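Local coordinates for protein TetR family transcriptional regulator (Mycobacterium smegmatis, PDB 5XS9) that probably binds operator DNA as a TetR-type dimer and regulates the transcription of biotin-related genes in its mycobacterial host, at residues Ile137-Gly142 with Phe176-Leu181; Ala11-Leu16 with Gly52-His57; Ala70-Ile75 with Leu180-Leu185. One frame throughout, in Å; residues are numbered along the deposited sequence.

Contact 1: Ile137-Gly142 with Phe176-Leu181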
loop_
_atom_site.group_PDB
_atom_site.type_symbol
_atom_site.label_atom_id
_atom_site.label_comp_id
_atom_site.label_asym_id
_atom_site.label_seq_id
_atom_site.Cartn_x
_atom_site.Cartn_y
_atom_site.Cartn_z
ATOM N N ILE A 137 -1.219 -6.054 -8.836
ATOM C CA ILE A 137 -1.373 -4.633 -8.552
ATOM C C ILE A 137 -1.128 -4.331 -7.093
ATOM O O ILE A 137 -0.534 -3.282 -6.779
ATOM C CB ILE A 137 -2.762 -4.097 -9.007
ATOM C CG1 ILE A 137 -2.824 -4.078 -10.502
ATOM C CG2 ILE A 137 -3.040 -2.719 -8.485
ATOM C CD1 ILE A 137 -1.765 -3.225 -11.160
ATOM N N TYR A 138 -1.690 -5.161 -6.194
ATOM C CA TYR A 138 -1.491 -4.909 -4.805
ATOM C C TYR A 138 -0.023 -4.926 -4.435
ATOM O O TYR A 138 0.415 -4.110 -3.606
ATOM C CB TYR A 138 -2.272 -5.873 -3.940
ATOM C CG TYR A 138 -3.755 -5.764 -4.085
ATOM C CD1 TYR A 138 -4.384 -4.543 -4.098
ATOM C CD2 TYR A 138 -4.553 -6.918 -4.134
ATOM C CE1 TYR A 138 -5.738 -4.477 -4.249
ATOM C CE2 TYR A 138 -5.920 -6.850 -4.219
ATOM C CZ TYR A 138 -6.509 -5.634 -4.245
ATOM O OH TYR A 138 -7.894 -5.516 -4.373
ATOM N N TYR A 139 0.715 -5.848 -4.989
ATOM C CA TYR A 139 2.160 -5.823 -4.779
ATOM C C TYR A 139 2.814 -4.487 -5.236
ATOM O O TYR A 139 3.619 -3.860 -4.503
ATOM C CB TYR A 139 2.856 -7.004 -5.431
ATOM C CG TYR A 139 4.358 -6.813 -5.590
ATOM C CD1 TYR A 139 5.189 -6.800 -4.493
ATOM C CD2 TYR A 139 4.923 -6.477 -6.823
ATOM C CE1 TYR A 139 6.553 -6.601 -4.621
ATOM C CE2 TYR A 139 6.281 -6.225 -6.946
ATOM C CZ TYR A 139 7.112 -6.290 -5.840
ATOM O OH TYR A 139 8.513 -6.097 -5.919
ATOM N N VAL A 140 2.456 -4.068 -6.422
ATOM C CA VAL A 140 3.105 -2.882 -7.015
ATOM C C VAL A 140 2.727 -1.633 -6.193
ATOM O O VAL A 140 3.551 -0.776 -5.880
ATOM C CB VAL A 140 2.676 -2.648 -8.462
ATOM C CG1 VAL A 140 3.176 -1.248 -8.936
ATOM C CG2 VAL A 140 3.152 -3.752 -9.340
ATOM N N LEU A 141 1.480 -1.544 -5.792
ATOM C CA LEU A 141 1.075 -0.459 -4.937
ATOM C C LEU A 141 1.645 -0.449 -3.525
ATOM O O LEU A 141 2.042 0.621 -3.013
ATOM C CB LEU A 141 -0.483 -0.301 -4.918
ATOM C CG LEU A 141 -1.173 -0.054 -6.234
ATOM C CD1 LEU A 141 -2.683 -0.197 -5.974
ATOM C CD2 LEU A 141 -0.794 1.279 -6.801
ATOM N N GLY A 142 1.704 -1.589 -2.865
ATOM C CA GLY A 142 2.325 -1.671 -1.523
ATOM C C GLY A 142 3.824 -1.338 -1.611
ATOM O O GLY A 142 4.377 -0.568 -0.811
ATOM N N PHE A 176 12.641 -8.249 -8.263
ATOM C CA PHE A 176 12.731 -9.538 -7.575
ATOM C C PHE A 176 11.291 -9.975 -7.155
ATOM O O PHE A 176 10.929 -11.102 -7.399
ATOM C CB PHE A 176 13.592 -9.449 -6.294
ATOM C CG PHE A 176 13.697 -10.740 -5.574
ATOM C CD1 PHE A 176 14.699 -11.638 -5.892
ATOM C CD2 PHE A 176 12.724 -11.109 -4.618
ATOM C CE1 PHE A 176 14.747 -12.876 -5.287
ATOM C CE2 PHE A 176 12.810 -12.330 -4.007
ATOM C CZ PHE A 176 13.786 -13.221 -4.350
ATOM N N GLY A 177 10.491 -9.054 -6.650
ATOM C CA GLY A 177 9.095 -9.365 -6.226
ATOM C C GLY A 177 8.226 -9.664 -7.422
ATOM O O GLY A 177 7.406 -10.553 -7.392
ATOM N N LEU A 178 8.393 -8.916 -8.493
ATOM C CA LEU A 178 7.696 -9.200 -9.718
ATOM C C LEU A 178 8.013 -10.596 -10.262
ATOM O O LEU A 178 7.146 -11.365 -10.691
ATOM C CB LEU A 178 8.051 -8.191 -10.809
ATOM C CG LEU A 178 7.333 -6.853 -10.829
ATOM C CD1 LEU A 178 7.618 -6.146 -12.153
ATOM C CD2 LEU A 178 5.831 -7.059 -10.693
ATOM N N GLN A 179 9.255 -10.958 -10.205
ATOM C CA GLN A 179 9.634 -12.293 -10.595
ATOM C C GLN A 179 9.048 -13.418 -9.770
ATOM O O GLN A 179 8.723 -14.470 -10.314
ATOM C CB GLN A 179 11.167 -12.424 -10.682
ATOM C CG GLN A 179 11.666 -13.659 -11.403
ATOM C CD GLN A 179 11.132 -13.800 -12.855
ATOM O OE1 GLN A 179 11.054 -12.833 -13.622
ATOM N NE2 GLN A 179 10.707 -15.010 -13.202
ATOM N N LEU A 180 8.940 -13.252 -8.474
ATOM C CA LEU A 180 8.231 -14.212 -7.643
ATOM C C LEU A 180 6.805 -14.348 -8.082
ATOM O O LEU A 180 6.305 -15.463 -8.141
ATOM C CB LEU A 180 8.148 -13.802 -6.168
ATOM C CG LEU A 180 9.375 -13.940 -5.299
ATOM C CD1 LEU A 180 9.033 -13.432 -3.909
ATOM C CD2 LEU A 180 9.817 -15.391 -5.226
ATOM N N LEU A 181 6.142 -13.216 -8.362
ATOM C CA LEU A 181 4.781 -13.309 -8.847
ATOM C C LEU A 181 4.656 -14.027 -10.178
ATOM O O LEU A 181 3.759 -14.801 -10.377
ATOM C CB LEU A 181 4.178 -11.909 -8.970
ATOM C CG LEU A 181 3.852 -11.267 -7.638
ATOM C CD1 LEU A 181 3.581 -9.810 -7.915
ATOM C CD2 LEU A 181 2.647 -11.984 -7.042
#
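Y139 projects from helix 129-155 straight at helix 170-186 and ends against G177, where its OH lies 3.3 Å from the G177 CA. The two helices run nearly antiparallel, at 168°, and their local axes are 10.7 Å apart, a separation that the long Y139 side chain bridges. With CG anti to the backbone N (chi1 163°), the ring is thrown outward across it. Because G177 carries no side chain, the phenol can settle on the backbone of the facing helix, and the carbonyl O of G177 sits over one ring face. L178 and L181 close in on the same ring. From L178, which crosses the tyrosine at about a right angle, CD2 comes to 3.9 Å from Y139 CE2. L181 brings CD1 obliquely against the root of the ring, 3.8 Å from Y139 CD2 and equally near its CB. V140 adds a looser touch, its CG2 being 4.5 Å from L178 CD2; its side chain also packs on C79 and L82 of helix 71-87. No hydrogen bond joins the two segments. The phenol OH instead bonds to the carbonyl O of F174, one turn earlier on helix 170-186. The second subunit borders the same region, its T135 packing on Y139 and its L181 on L181. L178 CD2 and L181 CD1 thus pack about the CD2 side of the ring, while its hydroxyl end lies against the G177 backbone; the buried hydroxyl is satisfied by one backbone carbonyl, within otherwise apolar packing.

Contact 2: Ala11-Leu16 with Gly52-His57; sequences AATKIL and GAVADH
V54 and T13 form the centre of the crossing between helix 47-58 and helix 5-19, their CA atoms being 6.2 Å apart. The branches of V54 divide the work. CG2 meets the methyl of A12, with A12 CB at 3.6 Å, while CG1, placed anti to the backbone N (chi1 167°), lies 3.7 Å from T13 OG1 and reaches L16 CD2 at 4.3 Å. One turn further along, H57 supplies the polar link: its ND1 donates to T13 OG1 over 3.2 Å, a fairly long bond in which the hydroxyl oxygen is tilted 30° out of the imidazole plane. The T13 methyl CG2 approaches the edge of the same ring, in its plane. Behind this first shell, the principal partner of T13 OG1 is the carbonyl O of V9, one turn back in its own helix; the H57 bond is added to it, which gives the hydroxyl two partners and helps settle its rotation. V9 touches the H57 side chain as well. L95 of helix 92-101 packs on both L16 and V54, and L29 of helix 26-33 touches A12. The local axes cross at -84° and come within 9.9 Å, a nearly perpendicular junction in which V54 packs on A12, T13 and L16. Such a crossing is typical of the N-terminal helix-turn-helix domain of TetR-family regulators, where the first helix packs across the helix that leads from the DNA-binding domain into the C-terminal domain.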
loop_
_atom_site.group_PDB
_atom_site.type_symbol
_atom_site.label_atom_id
_atom_site.label_comp_id
_atom_site.label_asym_id
_atom_site.label_seq_id
_atom_site.Cartn_x
_atom_site.Cartn_y
_atom_site.Cartn_z
ATOM N N ALA A 11 -3.699 21.744 -13.172
ATOM C CA ALA A 11 -3.476 22.574 -11.987
ATOM C C ALA A 11 -3.497 21.682 -10.736
ATOM O O ALA A 11 -2.685 21.847 -9.807
ATOM C CB ALA A 11 -4.544 23.655 -11.876
ATOM N N ALA A 12 -4.450 20.768 -10.711
ATOM C CA ALA A 12 -4.604 19.866 -9.527
ATOM C C ALA A 12 -3.344 19.008 -9.336
ATOM O O ALA A 12 -2.887 18.803 -8.206
ATOM C CB ALA A 12 -5.813 18.988 -9.724
ATOM N N THR A 13 -2.734 18.605 -10.468
ATOM C CA THR A 13 -1.527 17.782 -10.484
ATOM C C THR A 13 -0.315 18.557 -9.997
ATOM O O THR A 13 0.536 18.049 -9.246
ATOM C CB THR A 13 -1.318 17.142 -11.905
ATOM O OG1 THR A 13 -2.449 16.313 -12.139
ATOM C CG2 THR A 13 -0.074 16.336 -12.002
ATOM N N LYS A 14 -0.264 19.816 -10.356
ATOM C CA LYS A 14 0.794 20.695 -9.851
ATOM C C LYS A 14 0.707 20.946 -8.322
ATOM O O LYS A 14 1.705 20.972 -7.631
ATOM C CB LYS A 14 0.716 22.025 -10.627
ATOM C CG LYS A 14 1.869 22.979 -10.378
ATOM C CD LYS A 14 1.779 24.154 -11.347
ATOM C CE LYS A 14 2.390 25.416 -10.768
ATOM N NZ LYS A 14 3.730 25.146 -10.188
ATOM N N ILE A 15 -0.494 21.080 -7.788
ATOM C CA ILE A 15 -0.645 21.201 -6.340
ATOM C C ILE A 15 -0.111 19.915 -5.660
ATOM O O ILE A 15 0.608 19.954 -4.650
ATOM C CB ILE A 15 -2.122 21.448 -5.964
ATOM C CG1 ILE A 15 -2.537 22.847 -6.439
ATOM C CG2 ILE A 15 -2.352 21.350 -4.462
ATOM C CD1 ILE A 15 -4.025 23.059 -6.560
ATOM N N LEU A 16 -0.494 18.779 -6.218
ATOM C CA LEU A 16 -0.033 17.492 -5.743
ATOM C C LEU A 16 1.455 17.432 -5.757
ATOM O O LEU A 16 2.050 17.115 -4.737
ATOM C CB LEU A 16 -0.643 16.355 -6.573
ATOM C CG LEU A 16 -0.041 14.981 -6.223
ATOM C CD1 LEU A 16 -0.666 14.436 -4.959
ATOM C CD2 LEU A 16 -0.303 14.044 -7.362
ATOM N N GLY A 52 -9.629 10.869 -8.693
ATOM C CA GLY A 52 -9.711 9.932 -9.839
ATOM C C GLY A 52 -9.173 10.479 -11.186
ATOM O O GLY A 52 -8.450 9.784 -11.919
ATOM N N ALA A 53 -9.521 11.719 -11.516
ATOM C CA ALA A 53 -9.043 12.333 -12.741
ATOM C C ALA A 53 -7.579 12.596 -12.627
ATOM O O ALA A 53 -6.846 12.469 -13.569
ATOM C CB ALA A 53 -9.774 13.663 -12.979
ATOM N N VAL A 54 -7.123 13.046 -11.470
ATOM C CA VAL A 54 -5.721 13.289 -11.326
ATOM C C VAL A 54 -4.959 11.916 -11.418
ATOM O O VAL A 54 -3.859 11.822 -12.045
ATOM C CB VAL A 54 -5.396 13.969 -9.992
ATOM C CG1 VAL A 54 -3.921 13.912 -9.729
ATOM C CG2 VAL A 54 -5.875 15.403 -9.961
ATOM N N ALA A 55 -5.505 10.884 -10.783
ATOM C CA ALA A 55 -4.943 9.475 -10.957
ATOM C C ALA A 55 -4.811 9.085 -12.460
ATOM O O ALA A 55 -3.741 8.643 -12.921
ATOM C CB ALA A 55 -5.791 8.459 -10.207
ATOM N N ASP A 56 -5.871 9.314 -13.248
ATOM C CA ASP A 56 -5.804 8.957 -14.693
ATOM C C ASP A 56 -4.849 9.775 -15.474
ATOM O O ASP A 56 -4.225 9.280 -16.387
ATOM C CB ASP A 56 -7.170 8.917 -15.319
ATOM C CG ASP A 56 -7.976 7.780 -14.752
ATOM O OD1 ASP A 56 -7.380 6.771 -14.275
ATOM O OD2 ASP A 56 -9.179 7.847 -14.755
ATOM N N HIS A 57 -4.617 10.989 -15.025
ATOM C CA HIS A 57 -3.686 11.870 -15.690
ATOM C C HIS A 57 -2.263 11.420 -15.410
ATOM O O HIS A 57 -1.436 11.366 -16.323
ATOM C CB HIS A 57 -3.909 13.312 -15.192
ATOM C CG HIS A 57 -2.998 14.310 -15.820
ATOM N ND1 HIS A 57 -2.081 15.036 -15.099
ATOM C CD2 HIS A 57 -2.873 14.716 -17.097
ATOM C CE1 HIS A 57 -1.402 15.820 -15.912
ATOM N NE2 HIS A 57 -1.855 15.634 -17.131
#

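Contact 3: Ala70-Ile75 with Leu180-Leu185; sequences AWREQI and LLVDGL
R72 crosses V182 obliquely and then turns its guanidinium back over W71. Its CB is 4.0 Å from V182 CG1, and CG comes closer, 3.5 Å from that methyl, while also resting over one face of the indole, offset toward its rim. CD still touches V182 CG1 at 4.1 Å. The chain stays extended from CG to NE, and NE then donates to a water 2.7 Å away, which in turn donates to D183 OD1; the opposite charges are thus joined through solvent. Beyond NE, W71 CZ2 sits 3.5 Å from the plane of the guanidinium, over its centre. The indole, whose CG occupies the crowded position between backbone N and carbonyl carbon (chi1 67°), points its edge at helix 170-186, where CH2 is 3.5 Å from the carbonyl O of V182. Deeper in, I75 and L185 meet tip to tip, their CD1 methyls tightly packed at 3.4 Å. A118 of helix 106-122 touches I75, and L180 of the second subunit packs on L185. The two helix segments, at 146° between their N-to-C directions, run roughly antiparallel. Solvated at its outer edge and apolar inside, the pair belongs to the helical C-terminal domain typical of TetR-family dimers.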
loop_
_atom_site.group_PDB
_atom_site.type_symbol
_atom_site.label_atom_id
_atom_site.label_comp_id
_atom_site.label_asym_id
_atom_site.label_seq_id
_atom_site.Cartn_x
_atom_site.Cartn_y
_atom_site.Cartn_z
ATOM N N ALA A 70 5.960 -11.912 -24.877
ATOM C CA ALA A 70 5.601 -13.084 -24.139
ATOM C C ALA A 70 4.966 -12.652 -22.775
ATOM O O ALA A 70 5.246 -11.563 -22.251
ATOM C CB ALA A 70 6.828 -13.946 -23.987
ATOM N N TRP A 71 4.081 -13.481 -22.219
ATOM C CA TRP A 71 3.273 -13.040 -21.091
ATOM C C TRP A 71 4.146 -12.586 -19.897
ATOM O O TRP A 71 3.800 -11.589 -19.273
ATOM C CB TRP A 71 2.215 -14.081 -20.658
ATOM C CG TRP A 71 2.707 -15.337 -20.082
ATOM C CD1 TRP A 71 2.928 -16.560 -20.733
ATOM C CD2 TRP A 71 3.114 -15.541 -18.710
ATOM N NE1 TRP A 71 3.408 -17.482 -19.815
ATOM C CE2 TRP A 71 3.498 -16.886 -18.576
ATOM C CE3 TRP A 71 3.130 -14.728 -17.586
ATOM C CZ2 TRP A 71 3.910 -17.433 -17.363
ATOM C CZ3 TRP A 71 3.568 -15.308 -16.336
ATOM C CH2 TRP A 71 3.965 -16.605 -16.267
ATOM N N ARG A 72 5.230 -13.269 -19.622
ATOM C CA ARG A 72 6.130 -12.861 -18.534
ATOM C C ARG A 72 6.605 -11.422 -18.664
ATOM O O ARG A 72 6.566 -10.619 -17.704
ATOM C CB ARG A 72 7.340 -13.818 -18.385
ATOM C CG ARG A 72 6.961 -15.219 -17.930
ATOM C CD ARG A 72 8.174 -16.125 -18.019
ATOM N NE ARG A 72 7.961 -17.459 -17.461
ATOM C CZ ARG A 72 7.313 -18.459 -18.082
ATOM N NH1 ARG A 72 6.750 -18.305 -19.276
ATOM N NH2 ARG A 72 7.174 -19.621 -17.474
ATOM N N GLU A 73 7.005 -11.090 -19.881
ATOM C CA GLU A 73 7.532 -9.791 -20.197
ATOM C C GLU A 73 6.416 -8.779 -20.257
ATOM O O GLU A 73 6.579 -7.630 -19.887
ATOM C CB GLU A 73 8.349 -9.842 -21.531
ATOM C CG GLU A 73 9.797 -10.298 -21.367
ATOM C CD GLU A 73 10.029 -11.740 -20.868
ATOM O OE1 GLU A 73 10.696 -11.921 -19.778
ATOM O OE2 GLU A 73 9.559 -12.696 -21.552
ATOM N N GLN A 74 5.226 -9.169 -20.642
ATOM C CA GLN A 74 4.131 -8.255 -20.471
ATOM C C GLN A 74 3.896 -7.775 -19.014
ATOM O O GLN A 74 3.540 -6.586 -18.767
ATOM C CB GLN A 74 2.796 -8.888 -20.911
ATOM C CG GLN A 74 2.723 -9.239 -22.422
ATOM C CD GLN A 74 1.493 -10.036 -22.782
ATOM O OE1 GLN A 74 0.415 -9.859 -22.230
ATOM N NE2 GLN A 74 1.668 -10.946 -23.745
ATOM N N ILE A 75 3.973 -8.719 -18.078
ATOM C CA ILE A 75 3.778 -8.355 -16.679
ATOM C C ILE A 75 4.916 -7.430 -16.258
ATOM O O ILE A 75 4.683 -6.380 -15.668
ATOM C CB ILE A 75 3.757 -9.582 -15.811
ATOM C CG1 ILE A 75 2.402 -10.295 -16.067
ATOM C CG2 ILE A 75 3.908 -9.152 -14.344
ATOM C CD1 ILE A 75 2.388 -11.625 -15.521
ATOM N N LEU A 180 8.940 -13.252 -8.474
ATOM C CA LEU A 180 8.231 -14.212 -7.643
ATOM C C LEU A 180 6.805 -14.348 -8.082
ATOM O O LEU A 180 6.305 -15.463 -8.141
ATOM C CB LEU A 180 8.148 -13.802 -6.168
ATOM C CG LEU A 180 9.375 -13.940 -5.299
ATOM C CD1 LEU A 180 9.033 -13.432 -3.909
ATOM C CD2 LEU A 180 9.817 -15.391 -5.226
ATOM N N LEU A 181 6.142 -13.216 -8.362
ATOM C CA LEU A 181 4.781 -13.309 -8.847
ATOM C C LEU A 181 4.656 -14.027 -10.178
ATOM O O LEU A 181 3.759 -14.801 -10.377
ATOM C CB LEU A 181 4.178 -11.909 -8.970
ATOM C CG LEU A 181 3.852 -11.267 -7.638
ATOM C CD1 LEU A 181 3.581 -9.810 -7.915
ATOM C CD2 LEU A 181 2.647 -11.984 -7.042
ATOM N N VAL A 182 5.576 -13.744 -11.104
ATOM C CA VAL A 182 5.594 -14.375 -12.379
ATOM C C VAL A 182 5.822 -15.853 -12.272
ATOM O O VAL A 182 5.139 -16.608 -12.919
ATOM C CB VAL A 182 6.685 -13.668 -13.292
ATOM C CG1 VAL A 182 7.064 -14.463 -14.474
ATOM C CG2 VAL A 182 6.166 -12.307 -13.704
ATOM N N ASP A 183 6.773 -16.253 -11.469
ATOM C CA ASP A 183 6.985 -17.676 -11.234
ATOM C C ASP A 183 5.784 -18.346 -10.588
ATOM O O ASP A 183 5.468 -19.468 -10.975
ATOM C CB ASP A 183 8.224 -17.922 -10.398
ATOM C CG ASP A 183 9.511 -17.662 -11.187
ATOM O OD1 ASP A 183 9.518 -17.875 -12.370
ATOM O OD2 ASP A 183 10.495 -17.232 -10.629
ATOM N N GLY A 184 5.085 -17.650 -9.684
ATOM C CA GLY A 184 3.835 -18.177 -9.112
ATOM C C GLY A 184 2.701 -18.323 -10.120
ATOM O O GLY A 184 1.992 -19.307 -10.111
ATOM N N LEU A 185 2.581 -17.371 -11.042
ATOM C CA LEU A 185 1.629 -17.486 -12.102
ATOM C C LEU A 185 1.945 -18.676 -12.979
ATOM O O LEU A 185 1.031 -19.421 -13.351
ATOM C CB LEU A 185 1.548 -16.215 -12.926
ATOM C CG LEU A 185 0.952 -14.979 -12.296
ATOM C CD1 LEU A 185 1.241 -13.692 -13.009
ATOM C CD2 LEU A 185 -0.576 -15.100 -12.090
HETATM O O HOH W 1 9.078 -17.777 -14.997
#

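Contacts 1 and 3 are neighbours on one helix, 170-186. They share L180 and L181, and have centres 10 Å apart; that helix faces helix 129-155 in contact 1 and the start of helix 71-87 in contact 3. Both also touch the second subunit. Contact 2 lies on the opposite side of the chain's centre, within the DNA-binding region: its centre is 25 Å from that of contact 1 and 31 Å from that of contact 3, with nearest atoms about 9 Å and 17 Å apart. Helix 47-58 is followed in sequence by helix 71-87, a covalent route between the DNA-binding and dimer-forming ends.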